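Local structure of uncharacterized protein (Thermus thermophilus, 2DBS) at residues B[27-32]-B[62-67]; B[12-17]-B[71-76]. The protein is of unknown function, belonging to a family of uncharacterised proteins, and forms a two-subunit assembly in the crystal. All blocks are in the same frame, centred on the assembly; numbering follows the deposited sequence.

Contact 1: residues B[27-32]-B[62-67]; sequences ELPPTY and PSVYAL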
loop_
_atom_site.group_PDB
_atom_site.type_symbol
_atom_site.label_atom_id
_atom_site.label_comp_id
_atom_site.label_asym_id
_atom_site.label_seq_id
_atom_site.Cartn_x
_atom_site.Cartn_y
_atom_site.Cartn_z
ATOM N N GLU B 27 8.271 14.341 -5.639
ATOM C CA GLU B 27 8.746 13.069 -5.107
ATOM C C GLU B 27 8.389 11.809 -5.908
ATOM O O GLU B 27 8.808 10.698 -5.563
ATOM C CB GLU B 27 8.310 12.938 -3.643
ATOM C CG GLU B 27 9.159 13.799 -2.708
ATOM C CD GLU B 27 8.754 13.682 -1.252
ATOM O OE1 GLU B 27 7.672 14.200 -0.881
ATOM O OE2 GLU B 27 9.522 13.066 -0.478
ATOM N N LEU B 28 7.639 11.990 -6.989
ATOM C CA LEU B 28 7.251 10.878 -7.847
ATOM C C LEU B 28 8.327 10.651 -8.888
ATOM O O LEU B 28 9.009 11.590 -9.288
ATOM C CB LEU B 28 5.944 11.194 -8.582
ATOM C CG LEU B 28 4.612 10.767 -7.972
ATOM C CD1 LEU B 28 3.478 11.202 -8.875
ATOM C CD2 LEU B 28 4.602 9.261 -7.796
ATOM N N PRO B 29 8.491 9.396 -9.346
ATOM C CA PRO B 29 9.489 9.025 -10.369
ATOM C C PRO B 29 9.050 9.548 -11.759
ATOM O O PRO B 29 7.852 9.736 -12.006
ATOM C CB PRO B 29 9.498 7.494 -10.319
ATOM C CG PRO B 29 8.920 7.166 -8.959
ATOM C CD PRO B 29 7.845 8.197 -8.785
ATOM N N PRO B 30 10.009 9.758 -12.690
ATOM C CA PRO B 30 9.639 10.258 -14.023
ATOM C C PRO B 30 8.648 9.298 -14.655
ATOM O O PRO B 30 7.626 9.709 -15.195
ATOM C CB PRO B 30 10.962 10.260 -14.767
ATOM C CG PRO B 30 11.610 9.014 -14.244
ATOM C CD PRO B 30 11.351 9.141 -12.734
ATOM N N THR B 31 8.972 8.011 -14.577
ATOM C CA THR B 31 8.126 6.959 -15.122
ATOM C C THR B 31 7.706 6.042 -13.970
ATOM O O THR B 31 8.538 5.652 -13.156
ATOM C CB THR B 31 8.890 6.140 -16.212
ATOM O OG1 THR B 31 10.055 5.543 -15.639
ATOM C CG2 THR B 31 9.335 7.039 -17.343
ATOM N N TYR B 32 6.415 5.724 -13.894
ATOM C CA TYR B 32 5.872 4.837 -12.851
ATOM C C TYR B 32 4.458 4.346 -13.190
ATOM O O TYR B 32 3.789 4.867 -14.094
ATOM C CB TYR B 32 5.821 5.547 -11.487
ATOM C CG TYR B 32 4.903 6.741 -11.503
ATOM C CD1 TYR B 32 5.402 8.018 -11.764
ATOM C CD2 TYR B 32 3.520 6.583 -11.386
ATOM C CE1 TYR B 32 4.544 9.110 -11.921
ATOM C CE2 TYR B 32 2.654 7.666 -11.542
ATOM C CZ TYR B 32 3.172 8.929 -11.813
ATOM O OH TYR B 32 2.331 10.011 -12.000
ATOM N N PRO B 62 8.347 1.626 -12.130
ATOM C CA PRO B 62 8.127 1.211 -10.742
ATOM C C PRO B 62 6.750 1.593 -10.245
ATOM O O PRO B 62 6.120 2.506 -10.781
ATOM C CB PRO B 62 9.243 1.922 -9.983
ATOM C CG PRO B 62 9.615 3.062 -10.876
ATOM C CD PRO B 62 9.562 2.447 -12.234
ATOM N N SER B 63 6.287 0.886 -9.219
ATOM C CA SER B 63 4.964 1.132 -8.652
ATOM C C SER B 63 4.906 2.288 -7.653
ATOM O O SER B 63 5.853 2.558 -6.896
ATOM C CB SER B 63 4.429 -0.138 -7.969
ATOM O OG SER B 63 4.434 -1.252 -8.846
ATOM N N VAL B 64 3.772 2.972 -7.683
ATOM C CA VAL B 64 3.501 4.073 -6.787
ATOM C C VAL B 64 2.130 3.766 -6.205
ATOM O O VAL B 64 1.155 3.672 -6.936
ATOM C CB VAL B 64 3.472 5.430 -7.533
ATOM C CG1 VAL B 64 2.967 6.542 -6.589
ATOM C CG2 VAL B 64 4.877 5.759 -8.072
ATOM N N TYR B 65 2.075 3.573 -4.891
ATOM C CA TYR B 65 0.829 3.282 -4.217
ATOM C C TYR B 65 0.265 4.545 -3.612
ATOM O O TYR B 65 0.957 5.226 -2.885
ATOM C CB TYR B 65 1.055 2.255 -3.102
ATOM C CG TYR B 65 0.984 0.832 -3.584
ATOM C CD1 TYR B 65 2.046 0.259 -4.278
ATOM C CD2 TYR B 65 -0.194 0.092 -3.439
ATOM C CE1 TYR B 65 1.932 -1.017 -4.830
ATOM C CE2 TYR B 65 -0.319 -1.168 -3.981
ATOM C CZ TYR B 65 0.741 -1.716 -4.678
ATOM O OH TYR B 65 0.603 -2.950 -5.250
ATOM N N ALA B 66 -0.994 4.844 -3.909
ATOM C CA ALA B 66 -1.654 6.012 -3.375
ATOM C C ALA B 66 -2.765 5.503 -2.486
ATOM O O ALA B 66 -3.787 5.035 -2.979
ATOM C CB ALA B 66 -2.219 6.836 -4.501
ATOM N N LEU B 67 -2.557 5.571 -1.174
ATOM C CA LEU B 67 -3.557 5.105 -0.203
ATOM C C LEU B 67 -4.614 6.177 0.017
ATOM O O LEU B 67 -4.309 7.275 0.465
ATOM C CB LEU B 67 -2.902 4.737 1.126
ATOM C CG LEU B 67 -1.885 3.589 1.093
ATOM C CD1 LEU B 67 -1.218 3.428 2.457
ATOM C CD2 LEU B 67 -2.579 2.302 0.688
#
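Val64 packs against Leu28, Pro29 and Tyr32 in a contact that is almost wholly apolar, an example of a loop laid over one residue of a strand. Leu28 meets it most tightly: its CD2 reaches CG1 of Val64 at 3.4 Å, closer than carbons usually come, with the two side chains crossing at about a right angle. The other valine methyl is shared. CG2 of Val64 also touches CD2 of Leu28, and lies 3.9 Å from CD of Pro29 and 3.5 Å from CB of Tyr32, coming obliquely to the tyrosine ring. With CG of Tyr32 held between its backbone N and carbonyl carbon (chi1 63°), the ring folds back over its own loop, where CD2 of Leu28 sits over the centre of one face, 4.1 Å above the plane.

Polar atoms enter through carbon contacts, and no hydrogen bond joins the two segments. Pro62 O lies 3.1 Å from CA of Tyr32, while Thr31 O lies beside the proline ring, 3.5 Å from CD of Pro62. The hydroxyl of Thr31 turns instead to the carbonyl of Gly60.

Just beyond Tyr32 the chain enters strand 33-38, whose Arg33 makes backbone hydrogen bonds with Pro62 and Val64. The contact thus marks the start of the parallel pairing of strands 33-38 and 63-69, and Leu28 also touches Leu19 of helix 8-20.

Contact 2: residues B[12-17]-B[71-76]; sequences DGVLMQ and GRPIRL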
loop_
_atom_site.group_PDB
_atom_site.type_symbol
_atom_site.label_atom_id
_atom_site.label_comp_id
_atom_site.label_asym_id
_atom_site.label_seq_id
_atom_site.Cartn_x
_atom_site.Cartn_y
_atom_site.Cartn_z
ATOM N N ASP B 12 -8.177 9.136 -9.467
ATOM C CA ASP B 12 -6.879 9.441 -10.035
ATOM C C ASP B 12 -6.871 10.928 -10.291
ATOM O O ASP B 12 -5.830 11.580 -10.218
ATOM C CB ASP B 12 -6.663 8.692 -11.337
ATOM C CG ASP B 12 -5.202 8.614 -11.710
ATOM O OD1 ASP B 12 -4.526 9.671 -11.714
ATOM O OD2 ASP B 12 -4.727 7.491 -11.996
ATOM N N GLY B 13 -8.053 11.457 -10.587
ATOM C CA GLY B 13 -8.173 12.876 -10.830
ATOM C C GLY B 13 -7.820 13.603 -9.556
ATOM O O GLY B 13 -6.949 14.476 -9.564
ATOM N N VAL B 14 -8.481 13.228 -8.459
ATOM C CA VAL B 14 -8.246 13.863 -7.158
ATOM C C VAL B 14 -6.782 13.776 -6.766
ATOM O O VAL B 14 -6.256 14.675 -6.106
ATOM C CB VAL B 14 -9.089 13.214 -6.051
ATOM C CG1 VAL B 14 -8.932 14.014 -4.751
ATOM C CG2 VAL B 14 -10.541 13.141 -6.485
ATOM N N LEU B 15 -6.130 12.693 -7.185
ATOM C CA LEU B 15 -4.716 12.483 -6.889
ATOM C C LEU B 15 -3.841 13.514 -7.587
ATOM O O LEU B 15 -2.957 14.091 -6.967
ATOM C CB LEU B 15 -4.285 11.078 -7.307
ATOM C CG LEU B 15 -2.822 10.730 -7.048
ATOM C CD1 LEU B 15 -2.525 10.593 -5.558
ATOM C CD2 LEU B 15 -2.524 9.435 -7.736
HETATM N N MSE B 16 -4.085 13.758 -8.870
HETATM C CA MSE B 16 -3.270 14.737 -9.583
HETATM C C MSE B 16 -3.459 16.176 -9.098
HETATM O O MSE B 16 -2.520 16.971 -9.163
HETATM C CB MSE B 16 -3.487 14.662 -11.104
HETATM C CG MSE B 16 -2.449 15.498 -11.906
HETATM SE SE MSE B 16 -0.484 15.212 -11.468
HETATM C CE MSE B 16 -0.588 13.432 -10.672
ATOM N N GLN B 17 -4.651 16.517 -8.616
ATOM C CA GLN B 17 -4.875 17.864 -8.092
ATOM C C GLN B 17 -3.893 18.092 -6.947
ATOM O O GLN B 17 -3.330 19.180 -6.803
ATOM C CB GLN B 17 -6.320 18.016 -7.612
ATOM C CG GLN B 17 -7.310 17.861 -8.758
ATOM C CD GLN B 17 -8.734 18.145 -8.354
ATOM O OE1 GLN B 17 -9.008 19.183 -7.756
ATOM N NE2 GLN B 17 -9.654 17.236 -8.690
ATOM N N GLY B 71 -12.333 9.166 -0.206
ATOM C CA GLY B 71 -12.173 9.790 -1.499
ATOM C C GLY B 71 -11.014 10.725 -1.711
ATOM O O GLY B 71 -11.021 11.484 -2.676
ATOM N N ARG B 72 -10.019 10.696 -0.836
ATOM C CA ARG B 72 -8.870 11.567 -1.034
ATOM C C ARG B 72 -7.578 10.845 -0.666
ATOM O O ARG B 72 -7.595 9.885 0.103
ATOM C CB ARG B 72 -9.060 12.892 -0.255
ATOM C CG ARG B 72 -8.422 13.025 1.124
ATOM C CD ARG B 72 -9.131 12.202 2.211
ATOM N NE ARG B 72 -10.573 12.440 2.282
ATOM C CZ ARG B 72 -11.147 13.621 2.510
ATOM N NH1 ARG B 72 -10.405 14.708 2.701
ATOM N NH2 ARG B 72 -12.474 13.709 2.534
ATOM N N PRO B 73 -6.450 11.248 -1.265
ATOM C CA PRO B 73 -5.186 10.584 -0.935
ATOM C C PRO B 73 -4.711 10.962 0.454
ATOM O O PRO B 73 -4.801 12.120 0.856
ATOM C CB PRO B 73 -4.235 11.066 -2.032
ATOM C CG PRO B 73 -4.822 12.388 -2.439
ATOM C CD PRO B 73 -6.299 12.108 -2.451
ATOM N N ILE B 74 -4.223 9.964 1.185
ATOM C CA ILE B 74 -3.720 10.159 2.543
ATOM C C ILE B 74 -2.199 9.884 2.604
ATOM O O ILE B 74 -1.485 10.484 3.401
ATOM C CB ILE B 74 -4.509 9.260 3.548
ATOM C CG1 ILE B 74 -5.980 9.656 3.528
ATOM C CG2 ILE B 74 -3.993 9.435 4.946
ATOM C CD1 ILE B 74 -6.210 11.111 3.870
ATOM N N ARG B 75 -1.699 9.005 1.745
ATOM C CA ARG B 75 -0.275 8.723 1.731
ATOM C C ARG B 75 0.172 8.035 0.446
ATOM O O ARG B 75 -0.604 7.325 -0.181
ATOM C CB ARG B 75 0.100 7.867 2.946
ATOM C CG ARG B 75 1.525 7.353 2.914
ATOM C CD ARG B 75 1.832 6.522 4.133
ATOM N NE ARG B 75 2.115 7.342 5.301
ATOM C CZ ARG B 75 2.229 6.866 6.537
ATOM N NH1 ARG B 75 2.080 5.571 6.766
ATOM N NH2 ARG B 75 2.488 7.690 7.549
ATOM N N LEU B 76 1.426 8.266 0.061
ATOM C CA LEU B 76 2.008 7.666 -1.133
ATOM C C LEU B 76 3.222 6.803 -0.736
ATOM O O LEU B 76 4.095 7.264 -0.007
ATOM C CB LEU B 76 2.457 8.755 -2.118
ATOM C CG LEU B 76 1.518 9.812 -2.722
ATOM C CD1 LEU B 76 2.259 10.484 -3.843
ATOM C CD2 LEU B 76 0.255 9.212 -3.298
#
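Leu15 and Val14 carry helix 8-20 onto strand 72-79, a case of an alpha helix packed on the face of a mixed beta sheet. The short segments' axes approach to 7.8 Å and cross at -61°, and the meeting is carried by two consecutive helix residues. Leu15 extends with CG opposite its backbone N (chi1 -180°), which carries CD1 forward between two strand residues: it reaches CB of Pro73 at 3.9 Å and CD2 of Leu76 at 3.8 Å. Both approaches are oblique, and the one methyl touches side chains three residues apart. Val14, whose CB points toward the strand, reaches back to Gly71 and sets its CG1 4.0 Å from CD of Pro73. The proline ring therefore receives both helix residues, at different carbons.

Between Pro73 and Leu76 the strand carries a classic beta bulge, in which Ile74 and Arg75 both face Leu67. Leu34 and Leu36 of strand 33-38 and Phe68 of strand 63-69 add to the apolar surroundings of Leu15. The end of Arg72 leads away from residues 12-17, though its side chain still touches Tyr18 of the same helix, and its NH2 is hydrogen-bonded to the carbonyl of Gln70. At the turn before the strand, where Gly71 has a positive phi of 75°, its carbonyl O lies 3.9 Å from CG1 of Val14.

In the fold
Contact 1 is nested along the chain inside the loop that contact 2 closes, and their centres lie about 12 Å apart. They meet in the sheet, where strands 63-69 and 72-79 run antiparallel as successive neighbours. Probable hydrogen bonds join Leu67 O to Ile74 N and Leu67 N to Arg75 O, each 2.8 Å, across the bulge. Packing adds to this, with CB of Ala66 3.6 Å from CD2 of Leu76. Contact 1 places the 27-32 loop against the middle strand of the chain's own sheet, contact 2 a helix against strand 72-79, outermost within the chain. There Arg75 and Leu76 pair antiparallel with a strand of the second subunit, extending the sheet across the interface.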